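Local coordinates for aldehyde dehydrogenase family protein (Pseudomonas syringae pv. tomato, PDB 6X9L) that probably catalyses the NAD-dependent oxidation of long-chain aliphatic aldehydes such as octanal, at residues A[156-161]-A[182-187]; A[192-197]-A[206-211]. The protein carries 1 engineered substitution. All blocks are in the same frame, centred on the assembly; numbering follows the deposited sequence.

Contact 1. Residues A[156-161]-A[182-187]. With NAD (nicotinamide-adenine-dinucleotide), chain D; OYA (octanal), chain C.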
ATOM      1  N   THR A 156       9.259 -15.123  -3.366  1.00 34.01           N
ATOM      2  CA  THR A 156       8.259 -15.986  -3.970  1.00 34.18           C
ATOM      3  C   THR A 156       8.194 -17.359  -3.308  1.00 34.71           C
ATOM      4  O   THR A 156       9.164 -17.822  -2.690  1.00 34.92           O
ATOM      5  CB  THR A 156       8.529 -16.137  -5.476  1.00 34.30           C
ATOM      6  OG1 THR A 156       9.906 -16.448  -5.690  1.00 34.27           O
ATOM      7  CG2 THR A 156       8.173 -14.839  -6.206  1.00 33.96           C
ATOM      8  N   PRO A 157       7.027 -18.045  -3.424  1.00 33.12           N
ATOM      9  CA  PRO A 157       6.842 -19.355  -2.784  1.00 33.64           C
ATOM     10  C   PRO A 157       7.175 -20.495  -3.735  1.00 34.27           C
ATOM     11  O   PRO A 157       7.641 -20.260  -4.852  1.00 34.17           O
ATOM     12  CB  PRO A 157       5.355 -19.334  -2.441  1.00 33.70           C
ATOM     13  CG  PRO A 157       4.773 -18.638  -3.689  1.00 33.85           C
ATOM     14  CD  PRO A 157       5.808 -17.620  -4.138  1.00 33.30           C
ATOM     15  N   TRP A 158       6.894 -21.739  -3.334  1.00 33.19           N
ATOM     16  CA  TRP A 158       7.323 -22.894  -4.120  1.00 34.04           C
ATOM     17  C   TRP A 158       6.210 -23.579  -4.912  1.00 34.72           C
ATOM     18  O   TRP A 158       6.509 -24.492  -5.694  1.00 35.68           O
ATOM     19  CB  TRP A 158       7.974 -23.926  -3.200  1.00 34.72           C
ATOM     20  CG  TRP A 158       7.144 -24.206  -1.976  1.00 34.73           C
ATOM     21  CD1 TRP A 158       7.411 -23.799  -0.694  1.00 34.61           C
ATOM     22  CD2 TRP A 158       5.927 -24.962  -1.910  1.00 34.93           C
ATOM     23  NE1 TRP A 158       6.441 -24.248   0.147  1.00 34.66           N
ATOM     24  CE2 TRP A 158       5.517 -24.969  -0.570  1.00 34.89           C
ATOM     25  CE3 TRP A 158       5.151 -25.638  -2.853  1.00 35.32           C
ATOM     26  CZ2 TRP A 158       4.347 -25.626  -0.149  1.00 35.17           C
ATOM     27  CZ3 TRP A 158       3.993 -26.279  -2.429  1.00 35.58           C
ATOM     28  CH2 TRP A 158       3.605 -26.272  -1.103  1.00 35.41           C
ATOM     29  N   ASN A 159       4.946 -23.168  -4.740  1.00 34.82           N
ATOM     30  CA  ASN A 159       3.818 -23.962  -5.235  1.00 35.69           C
ATOM     31  C   ASN A 159       3.541 -23.706  -6.716  1.00 36.50           C
ATOM     32  O   ASN A 159       3.126 -24.618  -7.448  1.00 37.44           O
ATOM     33  CB  ASN A 159       2.565 -23.665  -4.416  1.00 35.51           C
ATOM     34  CG  ASN A 159       2.086 -22.250  -4.607  1.00 35.33           C
ATOM     35  OD1 ASN A 159       2.892 -21.308  -4.607  1.00 34.73           O
ATOM     36  ND2 ASN A 159       0.787 -22.088  -4.816  1.00 35.86           N
ATOM     37  N   TRP A 160       3.743 -22.474  -7.167  1.00 40.70           N
ATOM     38  CA  TRP A 160       3.705 -22.116  -8.584  1.00 41.70           C
ATOM     39  C   TRP A 160       4.979 -21.331  -8.896  1.00 41.14           C
ATOM     40  O   TRP A 160       4.930 -20.132  -9.198  1.00 40.87           O
ATOM     41  CB  TRP A 160       2.460 -21.301  -8.913  1.00 42.27           C
ATOM     42  CG  TRP A 160       1.204 -22.075  -8.897  1.00 43.02           C
ATOM     43  CD1 TRP A 160       0.424 -22.379  -7.812  1.00 42.52           C
ATOM     44  CD2 TRP A 160       0.549 -22.639 -10.032  1.00 44.38           C
ATOM     45  NE1 TRP A 160      -0.676 -23.105  -8.208  1.00 43.32           N
ATOM     46  CE2 TRP A 160      -0.621 -23.280  -9.567  1.00 44.41           C
ATOM     47  CE3 TRP A 160       0.829 -22.654 -11.405  1.00 45.43           C
ATOM     48  CZ2 TRP A 160      -1.508 -23.934 -10.428  1.00 45.37           C
ATOM     49  CZ3 TRP A 160      -0.053 -23.306 -12.257  1.00 46.38           C
ATOM     50  CH2 TRP A 160      -1.210 -23.932 -11.766  1.00 46.31           C
ATOM     51  N   PRO A 161       6.141 -21.998  -8.865  1.00 46.78           N
ATOM     52  CA  PRO A 161       7.408 -21.248  -8.716  1.00 45.66           C
ATOM     53  C   PRO A 161       7.722 -20.308  -9.878  1.00 45.73           C
ATOM     54  O   PRO A 161       7.974 -19.114  -9.648  1.00 44.62           O
ATOM     55  CB  PRO A 161       8.459 -22.360  -8.553  1.00 45.86           C
ATOM     56  CG  PRO A 161       7.821 -23.608  -9.099  1.00 47.47           C
ATOM     57  CD  PRO A 161       6.337 -23.459  -8.931  1.00 47.61           C
ATOM     58  N   LYS A 182      14.533 -13.288  -4.329  1.00 34.46           N
ATOM     59  CA  LYS A 182      14.859 -14.471  -3.543  1.00 35.39           C
ATOM     60  C   LYS A 182      13.802 -15.530  -3.810  1.00 34.86           C
ATOM     61  O   LYS A 182      12.664 -15.390  -3.334  1.00 34.35           O
ATOM     62  CB  LYS A 182      14.926 -14.159  -2.047  1.00 36.44           C
ATOM     63  CG  LYS A 182      15.590 -15.292  -1.250  1.00 38.21           C
ATOM     64  CD  LYS A 182      15.095 -15.411   0.187  1.00 39.04           C
ATOM     65  CE  LYS A 182      13.807 -16.226   0.272  1.00 37.91           C
ATOM     66  NZ  LYS A 182      13.983 -17.606  -0.261  1.00 38.33           N
ATOM     67  N   PRO A 183      14.104 -16.583  -4.570  1.00 38.53           N
ATOM     68  CA  PRO A 183      13.116 -17.649  -4.781  1.00 38.33           C
ATOM     69  C   PRO A 183      12.938 -18.443  -3.506  1.00 39.32           C
ATOM     70  O   PRO A 183      13.710 -18.337  -2.556  1.00 40.38           O
ATOM     71  CB  PRO A 183      13.723 -18.528  -5.882  1.00 38.63           C
ATOM     72  CG  PRO A 183      14.959 -17.793  -6.364  1.00 38.62           C
ATOM     73  CD  PRO A 183      15.382 -16.872  -5.242  1.00 39.04           C
ATOM     74  N   SER A 184      11.902 -19.266  -3.501  1.00 35.67           N
ATOM     75  CA  SER A 184      11.751 -20.255  -2.447  1.00 36.59           C
ATOM     76  C   SER A 184      12.970 -21.177  -2.408  1.00 38.22           C
ATOM     77  O   SER A 184      13.427 -21.677  -3.443  1.00 38.45           O
ATOM     78  CB  SER A 184      10.484 -21.049  -2.686  1.00 36.24           C
ATOM     79  OG  SER A 184      10.449 -22.198  -1.871  1.00 37.35           O
ATOM     80  N   GLU A 185      13.510 -21.398  -1.208  1.00 41.91           N
ATOM     81  CA  GLU A 185      14.587 -22.369  -1.102  1.00 43.56           C
ATOM     82  C   GLU A 185      14.091 -23.791  -1.315  1.00 43.88           C
ATOM     83  O   GLU A 185      14.913 -24.701  -1.461  1.00 44.84           O
ATOM     84  CB  GLU A 185      15.292 -22.248   0.246  1.00 45.03           C
ATOM     85  CG  GLU A 185      14.402 -22.466   1.476  1.00 45.26           C
ATOM     86  CD  GLU A 185      13.488 -21.277   1.799  1.00 43.96           C
ATOM     87  OE1 GLU A 185      13.103 -20.535   0.862  1.00 42.47           O
ATOM     88  OE2 GLU A 185      13.144 -21.092   2.992  1.00 44.05           O
ATOM     89  N   LEU A 186      12.779 -24.005  -1.363  1.00 32.45           N
ATOM     90  CA  LEU A 186      12.224 -25.311  -1.703  1.00 32.70           C
ATOM     91  C   LEU A 186      11.841 -25.439  -3.178  1.00 32.21           C
ATOM     92  O   LEU A 186      11.280 -26.460  -3.574  1.00 32.59           O
ATOM     93  CB  LEU A 186      11.014 -25.608  -0.806  1.00 32.26           C
ATOM     94  CG  LEU A 186      11.370 -25.472   0.684  1.00 32.87           C
ATOM     95  CD1 LEU A 186      10.180 -25.120   1.571  1.00 31.96           C
ATOM     96  CD2 LEU A 186      12.015 -26.750   1.154  1.00 34.10           C
ATOM     97  N   SER A 187      12.143 -24.448  -4.005  1.00 36.85           N
ATOM     98  CA  SER A 187      11.934 -24.576  -5.447  1.00 36.53           C
ATOM     99  C   SER A 187      12.945 -23.700  -6.177  1.00 35.65           C
ATOM    100  O   SER A 187      12.583 -22.853  -7.001  1.00 34.56           O
ATOM    101  CB  SER A 187      10.497 -24.208  -5.834  1.00 35.67           C
ATOM    102  OG  SER A 187      10.198 -22.866  -5.490  1.00 34.40           O
TER
HETATM  103  PA  NAD D 702       6.219 -18.918   3.264  1.00 30.16           P
HETATM  104  O1A NAD D 702       5.426 -17.779   3.799  1.00 28.20           O
HETATM  105  O2A NAD D 702       6.661 -19.872   4.305  1.00 31.14           O
HETATM  106  O5B NAD D 702       7.487 -18.395   2.406  1.00 29.68           O
HETATM  107  C5B NAD D 702       7.318 -17.530   1.297  1.00 28.55           C
HETATM  108  C4B NAD D 702       8.650 -16.852   0.948  1.00 26.47           C
HETATM  109  O4B NAD D 702       9.064 -16.065   2.046  1.00 25.69           O
HETATM  110  C3B NAD D 702       9.786 -17.837   0.710  1.00 27.48           C
HETATM  111  O3B NAD D 702      10.618 -17.309  -0.315  1.00 24.94           O
HETATM  112  C2B NAD D 702      10.545 -17.857   2.026  1.00 28.59           C
HETATM  113  O2B NAD D 702      11.918 -18.147   1.873  1.00 31.06           O
HETATM  114  C1B NAD D 702      10.382 -16.423   2.445  1.00 27.32           C
HETATM  115  N9A NAD D 702      10.419 -16.213   3.886  1.00 26.35           N
HETATM  116  C8A NAD D 702      10.070 -17.082   4.899  1.00 27.52           C
HETATM  117  N7A NAD D 702      10.209 -16.408   6.067  1.00 29.18           N
HETATM  118  C5A NAD D 702      10.633 -15.149   5.804  1.00 29.92           C
HETATM  119  C6A NAD D 702      10.926 -14.063   6.613  1.00 31.54           C
HETATM  120  N6A NAD D 702      10.653 -14.109   7.916  1.00 33.16           N
HETATM  121  N1A NAD D 702      11.327 -12.882   6.024  1.00 28.66           N
HETATM  122  C2A NAD D 702      11.439 -12.775   4.657  1.00 31.21           C
HETATM  123  N3A NAD D 702      11.146 -13.857   3.853  1.00 26.74           N
HETATM  124  C4A NAD D 702      10.757 -15.016   4.432  1.00 27.40           C
HETATM  125  O3  NAD D 702       5.370 -19.579   2.065  1.00 35.97           O
HETATM  126  PN  NAD D 702       4.719 -21.047   1.977  1.00 43.35           P
HETATM  127  O1N NAD D 702       3.694 -21.197   3.038  1.00 43.32           O
HETATM  128  O2N NAD D 702       5.787 -22.054   1.849  1.00 46.15           O
HETATM  129  O5D NAD D 702       4.011 -20.747   0.536  1.00 35.80           O
HETATM  130  C5D NAD D 702       2.652 -21.061   0.356  1.00 26.13           C
HETATM  131  C4D NAD D 702       1.807 -19.872   0.818  1.00 25.78           C
HETATM  132  O4D NAD D 702       1.857 -18.842  -0.154  1.00 29.74           O
HETATM  133  C3D NAD D 702       0.350 -20.269   0.958  1.00 27.12           C
HETATM  134  O3D NAD D 702      -0.215 -19.553   2.028  1.00 28.21           O
HETATM  135  C2D NAD D 702      -0.249 -19.737  -0.318  1.00 26.26           C
HETATM  136  O2D NAD D 702      -1.635 -19.495  -0.206  1.00 30.05           O
HETATM  137  C1D NAD D 702       0.548 -18.450  -0.510  1.00 24.96           C
HETATM  138  N1N NAD D 702       0.381 -18.021  -1.903  1.00 27.90           N
HETATM  139  C2N NAD D 702      -0.309 -16.871  -2.174  1.00 26.51           C
HETATM  140  C3N NAD D 702      -0.519 -16.479  -3.489  1.00 29.75           C
HETATM  141  C7N NAD D 702      -1.284 -15.240  -3.838  1.00 27.07           C
HETATM  142  O7N NAD D 702      -1.168 -14.779  -5.160  1.00 27.13           O
HETATM  143  N7N NAD D 702      -2.053 -14.611  -2.944  1.00 24.34           N
HETATM  144  C4N NAD D 702      -0.033 -17.261  -4.530  1.00 32.89           C
HETATM  145  C5N NAD D 702       0.656 -18.430  -4.242  1.00 30.75           C
HETATM  146  C6N NAD D 702       0.850 -18.810  -2.919  1.00 30.55           C
HETATM  147  C14 OYA C 701      -6.025 -21.843 -13.023  1.00 56.33           C
HETATM  148  C5  OYA C 701      -5.292 -21.555 -11.725  1.00 58.83           C
HETATM  149  C6  OYA C 701      -4.121 -20.637 -12.016  1.00 61.75           C
HETATM  150  C11 OYA C 701      -3.126 -20.715 -10.882  1.00 55.40           C
HETATM  151  C7  OYA C 701      -3.534 -19.806  -9.735  1.00 54.17           C
HETATM  152  C8  OYA C 701      -2.419 -19.867  -8.693  1.00 54.66           C
HETATM  153  C9  OYA C 701      -2.485 -18.717  -7.694  1.00 59.15           C
HETATM  154  C10 OYA C 701      -2.821 -19.218  -6.303  1.00 59.90           C
HETATM  155  OAB OYA C 701      -1.932 -19.591  -5.566  1.00 58.11           O
HETATM  156  O   HOH W   1      10.159 -18.861  -5.850  1.00 43.80           O
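Ser184 and Ser187 pack against Trp158 where the loops after two adjacent parallel strands, 143-155 and 178-182, meet at the C-terminal ends of those strands in the Rossmann-like NAD-binding domain. The tight part is buried. Ser187 OG lies 3.2 Å from Trp158 CA and also touches Pro161 CB, while Ser184 OG sits at the edge of the indole, in its plane, 3.3 Å from Trp158 CB. With OG anti to the backbone N (chi1 167°), Ser184 also takes the N-H of Leu186, an ST turn within the type I turn 184-187. Thr156 N to Lys182 O, at 3.4 Å, is a weak bond; a water donates to Pro157 O and accepts from Ser184 N. On the solvent side the packing is looser: exposed Leu186 adds one methyl, CD1, 3.8 Å from Trp158 CD1, and partly exposed Glu185 turns to the cofactor. The adenosine ribose is held from both loops: NAD O3B donates to Thr156 O, and Glu185 OE1 accepts from O2B at 2.9 Å while making a weak salt bridge with Lys182 NZ. Farther along, Trp160 offers one ring face to octanal C11, 3.6 Å above the plane. Trp158 NE1 reaches NAD O2N at 2.9 Å, a weak, bent bond of 118°.

Contact 2. Residues A[192-197]-A[206-211]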
ATOM      1  N   LEU A 192      16.752 -20.958 -11.109  1.00 36.63           N
ATOM      2  CA  LEU A 192      18.082 -21.000 -11.713  1.00 36.76           C
ATOM      3  C   LEU A 192      18.009 -20.975 -13.234  1.00 36.54           C
ATOM      4  O   LEU A 192      18.774 -20.255 -13.880  1.00 36.29           O
ATOM      5  CB  LEU A 192      18.845 -22.235 -11.241  1.00 37.82           C
ATOM      6  CG  LEU A 192      19.457 -22.212  -9.842  1.00 38.38           C
ATOM      7  CD1 LEU A 192      20.152 -23.536  -9.578  1.00 39.53           C
ATOM      8  CD2 LEU A 192      20.422 -21.048  -9.678  1.00 38.03           C
ATOM      9  N   LEU A 193      17.104 -21.763 -13.825  1.00 43.91           N
ATOM     10  CA  LEU A 193      16.897 -21.730 -15.277  1.00 44.03           C
ATOM     11  C   LEU A 193      16.363 -20.381 -15.738  1.00 43.48           C
ATOM     12  O   LEU A 193      16.746 -19.880 -16.801  1.00 43.47           O
ATOM     13  CB  LEU A 193      15.922 -22.826 -15.704  1.00 44.76           C
ATOM     14  CG  LEU A 193      16.418 -24.256 -15.622  1.00 45.39           C
ATOM     15  CD1 LEU A 193      15.297 -25.221 -16.042  1.00 46.16           C
ATOM     16  CD2 LEU A 193      17.617 -24.391 -16.507  1.00 45.23           C
ATOM     17  N   PHE A 194      15.454 -19.792 -14.961  1.00 46.20           N
ATOM     18  CA  PHE A 194      14.867 -18.509 -15.337  1.00 45.86           C
ATOM     19  C   PHE A 194      15.909 -17.393 -15.387  1.00 45.23           C
ATOM     20  O   PHE A 194      15.886 -16.556 -16.297  1.00 45.21           O
ATOM     21  CB  PHE A 194      13.752 -18.143 -14.365  1.00 45.73           C
ATOM     22  CG  PHE A 194      13.213 -16.764 -14.573  1.00 45.49           C
ATOM     23  CD1 PHE A 194      12.330 -16.501 -15.610  1.00 46.24           C
ATOM     24  CD2 PHE A 194      13.608 -15.725 -13.745  1.00 44.69           C
ATOM     25  CE1 PHE A 194      11.840 -15.236 -15.797  1.00 46.37           C
ATOM     26  CE2 PHE A 194      13.124 -14.454 -13.928  1.00 44.63           C
ATOM     27  CZ  PHE A 194      12.240 -14.202 -14.947  1.00 45.53           C
ATOM     28  N   ALA A 195      16.815 -17.344 -14.406  1.00 49.73           N
ATOM     29  CA  ALA A 195      17.880 -16.344 -14.428  1.00 49.33           C
ATOM     30  C   ALA A 195      18.732 -16.496 -15.682  1.00 49.65           C
ATOM     31  O   ALA A 195      19.015 -15.512 -16.380  1.00 49.47           O
ATOM     32  CB  ALA A 195      18.746 -16.455 -13.174  1.00 49.25           C
ATOM     33  N   GLN A 196      19.143 -17.735 -15.987  1.00 49.38           N
ATOM     34  CA  GLN A 196      19.870 -18.001 -17.224  1.00 49.61           C
ATOM     35  C   GLN A 196      19.097 -17.489 -18.427  1.00 49.70           C
ATOM     36  O   GLN A 196      19.687 -16.982 -19.388  1.00 49.75           O
ATOM     37  CB  GLN A 196      20.118 -19.498 -17.366  1.00 50.17           C
ATOM     38  CG  GLN A 196      21.058 -19.844 -18.496  1.00 50.61           C
ATOM     39  CD  GLN A 196      22.380 -19.137 -18.345  1.00 50.47           C
ATOM     40  OE1 GLN A 196      23.070 -19.303 -17.329  1.00 50.51           O
ATOM     41  NE2 GLN A 196      22.738 -18.321 -19.344  1.00 50.36           N
ATOM     42  N   LEU A 197      17.765 -17.610 -18.372  1.00 39.54           N
ATOM     43  CA  LEU A 197      16.897 -17.249 -19.486  1.00 39.93           C
ATOM     44  C   LEU A 197      16.867 -15.740 -19.717  1.00 39.62           C
ATOM     45  O   LEU A 197      16.947 -15.283 -20.867  1.00 39.98           O
ATOM     46  CB  LEU A 197      15.482 -17.786 -19.228  1.00 40.43           C
ATOM     47  CG  LEU A 197      14.441 -17.632 -20.339  1.00 41.15           C
ATOM     48  CD1 LEU A 197      13.545 -18.861 -20.396  1.00 41.95           C
ATOM     49  CD2 LEU A 197      13.620 -16.382 -20.127  1.00 41.04           C
ATOM     50  N   GLY A 206      22.395  -6.209 -13.953  1.00 45.02           N
ATOM     51  CA  GLY A 206      21.900  -5.505 -12.806  1.00 45.24           C
ATOM     52  C   GLY A 206      20.414  -5.228 -12.811  1.00 44.99           C
ATOM     53  O   GLY A 206      19.875  -4.838 -11.771  1.00 45.23           O
ATOM     54  N   VAL A 207      19.722  -5.416 -13.933  1.00 36.52           N
ATOM     55  CA  VAL A 207      18.278  -5.204 -13.901  1.00 36.42           C
ATOM     56  C   VAL A 207      17.589  -6.324 -13.129  1.00 36.02           C
ATOM     57  O   VAL A 207      16.610  -6.085 -12.406  1.00 36.04           O
ATOM     58  CB  VAL A 207      17.713  -5.058 -15.320  1.00 36.52           C
ATOM     59  CG1 VAL A 207      16.202  -4.901 -15.260  1.00 36.77           C
ATOM     60  CG2 VAL A 207      18.345  -3.856 -16.003  1.00 37.00           C
ATOM     61  N   PHE A 208      18.102  -7.555 -13.242  1.00 34.20           N
ATOM     62  CA  PHE A 208      17.544  -8.708 -12.545  1.00 33.83           C
ATOM     63  C   PHE A 208      18.645  -9.423 -11.780  1.00 33.99           C
ATOM     64  O   PHE A 208      19.682  -9.764 -12.352  1.00 34.07           O
ATOM     65  CB  PHE A 208      16.874  -9.687 -13.514  1.00 33.71           C
ATOM     66  CG  PHE A 208      16.540 -10.999 -12.896  1.00 33.50           C
ATOM     67  CD1 PHE A 208      15.391 -11.145 -12.137  1.00 33.35           C
ATOM     68  CD2 PHE A 208      17.385 -12.094 -13.054  1.00 33.57           C
ATOM     69  CE1 PHE A 208      15.074 -12.364 -11.545  1.00 33.19           C
ATOM     70  CE2 PHE A 208      17.074 -13.312 -12.473  1.00 33.59           C
ATOM     71  CZ  PHE A 208      15.911 -13.442 -11.716  1.00 33.38           C
ATOM     72  N   ASN A 209      18.413  -9.667 -10.490  1.00 40.73           N
ATOM     73  CA  ASN A 209      19.407 -10.306  -9.643  1.00 41.31           C
ATOM     74  C   ASN A 209      18.760 -11.406  -8.819  1.00 41.33           C
ATOM     75  O   ASN A 209      17.657 -11.231  -8.297  1.00 41.16           O
ATOM     76  CB  ASN A 209      20.075  -9.282  -8.749  1.00 42.07           C
ATOM     77  CG  ASN A 209      20.778  -8.209  -9.547  1.00 42.05           C
ATOM     78  OD1 ASN A 209      21.859  -8.429 -10.067  1.00 42.23           O
ATOM     79  ND2 ASN A 209      20.158  -7.050  -9.659  1.00 41.91           N
ATOM     80  N   LEU A 210      19.456 -12.544  -8.717  1.00 36.43           N
ATOM     81  CA  LEU A 210      18.966 -13.734  -8.032  1.00 36.58           C
ATOM     82  C   LEU A 210      19.871 -14.089  -6.849  1.00 38.08           C
ATOM     83  O   LEU A 210      21.090 -14.250  -7.010  1.00 38.71           O
ATOM     84  CB  LEU A 210      18.893 -14.903  -9.009  1.00 36.28           C
ATOM     85  CG  LEU A 210      18.079 -16.103  -8.548  1.00 36.56           C
ATOM     86  CD1 LEU A 210      17.618 -16.852  -9.755  1.00 36.21           C
ATOM     87  CD2 LEU A 210      18.935 -16.989  -7.690  1.00 37.93           C
ATOM     88  N   VAL A 211      19.282 -14.211  -5.660  1.00 33.31           N
ATOM     89  CA  VAL A 211      20.007 -14.712  -4.500  1.00 35.26           C
ATOM     90  C   VAL A 211      19.169 -15.801  -3.847  1.00 35.74           C
ATOM     91  O   VAL A 211      17.969 -15.622  -3.609  1.00 34.78           O
ATOM     92  CB  VAL A 211      20.340 -13.606  -3.475  1.00 36.64           C
ATOM     93  CG1 VAL A 211      21.145 -14.188  -2.328  1.00 38.65           C
ATOM     94  CG2 VAL A 211      21.098 -12.456  -4.130  1.00 36.08           C
TER
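Ala195 and Leu210 bring the backbones nearest, 7.0 Å between their CA atoms, where helix 192-197 runs over strand 208-210 at 152° between N-to-C directions, with the axes 9.4 Å apart at closest approach. This is the helix-on-strand packing of a beta-alpha-beta unit, strand 178-182, helix 188-201 and strand 208-210. Phe208 and Leu210, alternate residues of the strand, both point at the helix, and the small Ala195 fits between them. Its CB meets Phe208 CE2 at the ring edge, in the ring plane, at 3.6 Å, and touches the Leu210 methyl CD1 at the same distance. Phe194 completes the group with an offset edge-to-face stack: the edge of its ring is turned toward the face of Phe208, ring centres 5.4 Å apart and planes at 87°, with CE2 approaching Phe208 CZ obliquely. CG anti to the backbone N (chi1 173°) carries the Phe194 ring across to Phe208, and the same ring also packs on Leu162, Ile165 and Val169 of helix 161-174. On the strand's other side Asn209 ND2 bonds Gly206 O from above the carbonyl plane and OD1 takes the N-H of Asp22. No hydrogen bond links the two segments, so helix and strand are matched here by buried hydrocarbon and aromatic surfaces, and the polar side chains Asn209 and Gln196 point away from the interface and bond elsewhere.

In the fold
Contact 1 closes before contact 2 opens along the chain, and their centres lie 14 Å apart in the same Rossmann-like domain. Strand 178-182 belongs to both settings: it leads into the loop of contact 1 and pairs in parallel with strand 208-210 of contact 2, while helix 188-201 connects the two. Contact 1 is nearer the middle of the chain, about 9 Å from its centre against 18 Å for contact 2. They touch directly, Pro183 CD lying 3.3 Å from Val211 O. Pro183 CG also packs on Leu210 CG, 4.2 Å apart, so the loop that carries NAD-binding residues abuts the helix-on-strand layer, with the Leu210 side chain about 11 Å from the NAD.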